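Local coordinates for protein putative bacteriocin (Brevibacillus laterosporus, PDB 4OZK) that acts as a broad-spectrum, heat-stable antibacterial peptide, a leaderless class IId bacteriocin with a disulfide-stapled, defensin-like fold, at residues Q17-G20 / L21-K24. Numbering follows the deposited sequence.
Sequences QCHG and LENK
His-19 and residues 21 to 24, beyond Gly-20, make a local contact round the turn that joins strand 8-19 to strand 24-33, a beta hairpin connection on the surface at one end of the three-stranded antiparallel sheet. The turn wraps round the ND1 side of the imidazole. His-19 ND1 accepts from two successive backbone amides, Leu-21 N at 3.3 Å and Glu-22 N at 3.1 Å, the second bond being the straighter one (158° at the hydrogen). The two donors straddle the ring plane, each tilted from it, and so share ND1 from opposite sides. The ring is brought there by a chi1 of -160°, which sets CG roughly opposite the backbone N and beside the carbonyl carbon, curled toward the residues that follow. Leu-21 touches His-19 CE1 with its CB at 3.6 Å, the isopropyl end beyond it lying farther from the ring. Glu-22 runs beside the histidine, and its CG rests off-centre over one ring face, 3.9 Å from the centroid, in a CH-pi contact. Backbone bonds close the turn between His-19 and residues 23 and 24. His-19 N donates to Lys-24 O (2.9 Å), and Asn-23 N reaches His-19 O in a weak, bent bond. Asn-23 has a left-handed backbone conformation, which turns the chain back toward the strand. Beside the turn, Cys-18 is linked by disulfide to Cys-49, and Asn-23 shares a backbone hydrogen bond with that same C-terminal residue. Since ND1 accepts two N-H groups, it should carry no proton here; a neutral imidazole would then hold its hydrogen on NE2, and protonation at ND1 would probably cost the turn both bonds.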
loop_
_atom_site.group_PDB
_atom_site.type_symbol
_atom_site.label_atom_id
_atom_site.label_comp_id
_atom_site.label_asym_id
_atom_site.label_seq_id
_atom_site.Cartn_x
_atom_site.Cartn_y
_atom_site.Cartn_z
ATOM N N GLN A 17 -10.327 -3.535 1.377
ATOM C CA GLN A 17 -11.192 -4.455 0.648
ATOM C C GLN A 17 -11.327 -5.656 1.535
ATOM O O GLN A 17 -10.413 -5.956 2.295
ATOM C CB GLN A 17 -10.521 -4.925 -0.648
ATOM C CG GLN A 17 -10.795 -4.091 -1.883
ATOM C CD GLN A 17 -10.103 -4.674 -3.098
ATOM O OE1 GLN A 17 -9.853 -5.878 -3.153
ATOM N NE2 GLN A 17 -9.772 -3.828 -4.069
ATOM N N CYS A 18 -12.441 -6.367 1.439
ATOM C CA CYS A 18 -12.555 -7.621 2.174
ATOM C C CYS A 18 -11.891 -8.754 1.393
ATOM O O CYS A 18 -12.121 -8.912 0.184
ATOM C CB CYS A 18 -14.022 -7.965 2.464
ATOM S SG CYS A 18 -14.210 -9.443 3.510
ATOM N N HIS A 19 -11.048 -9.528 2.073
ATOM C CA HIS A 19 -10.508 -10.749 1.489
ATOM C C HIS A 19 -11.463 -11.920 1.764
ATOM O O HIS A 19 -11.663 -12.305 2.917
ATOM C CB HIS A 19 -9.113 -11.050 2.052
ATOM C CG HIS A 19 -8.320 -11.982 1.199
ATOM N ND1 HIS A 19 -8.606 -13.329 1.108
ATOM C CD2 HIS A 19 -7.270 -11.763 0.375
ATOM C CE1 HIS A 19 -7.754 -13.901 0.273
ATOM N NE2 HIS A 19 -6.933 -12.971 -0.185
ATOM N N GLY A 20 -12.045 -12.488 0.708
ATOM C CA GLY A 20 -13.078 -13.506 0.858
ATOM C C GLY A 20 -12.636 -14.799 1.518
ATOM O O GLY A 20 -13.442 -15.532 2.103
ATOM N N LEU A 21 -11.345 -15.091 1.424
ATOM C CA LEU A 21 -10.816 -16.335 1.966
ATOM C C LEU A 21 -10.259 -16.131 3.373
ATOM O O LEU A 21 -10.418 -16.979 4.261
ATOM C CB LEU A 21 -9.716 -16.869 1.050
ATOM C CG LEU A 21 -10.140 -17.328 -0.334
ATOM C CD1 LEU A 21 -8.948 -17.924 -1.058
ATOM C CD2 LEU A 21 -11.258 -18.340 -0.188
ATOM N N GLU A 22 -9.588 -15.004 3.567
ATOM C CA GLU A 22 -8.976 -14.718 4.853
ATOM C C GLU A 22 -10.001 -14.147 5.818
ATOM O O GLU A 22 -9.777 -14.147 7.034
ATOM C CB GLU A 22 -7.798 -13.749 4.686
ATOM C CG GLU A 22 -6.622 -14.348 3.928
ATOM C CD GLU A 22 -6.097 -15.619 4.581
ATOM O OE1 GLU A 22 -5.994 -15.657 5.830
ATOM O OE2 GLU A 22 -5.789 -16.590 3.850
ATOM N N ASN A 23 -11.123 -13.675 5.265
ATOM C CA ASN A 23 -12.186 -13.029 6.043
ATOM C C ASN A 23 -11.626 -11.879 6.878
ATOM O O ASN A 23 -11.921 -11.742 8.064
ATOM C CB ASN A 23 -12.948 -14.046 6.906
ATOM C CG ASN A 23 -13.672 -15.089 6.066
ATOM O OD1 ASN A 23 -14.463 -14.748 5.179
ATOM N ND2 ASN A 23 -13.387 -16.366 6.325
ATOM N N LYS A 24 -10.805 -11.064 6.224
ATOM C CA LYS A 24 -10.110 -9.953 6.857
ATOM C C LYS A 24 -9.840 -8.895 5.795
ATOM O O LYS A 24 -9.607 -9.226 4.623
ATOM C CB LYS A 24 -8.805 -10.456 7.483
ATOM C CG LYS A 24 -7.911 -9.391 8.077
ATOM C CD LYS A 24 -6.843 -10.030 8.959
ATOM C CE LYS A 24 -7.447 -10.555 10.255
ATOM N NZ LYS A 24 -6.634 -11.644 10.871
#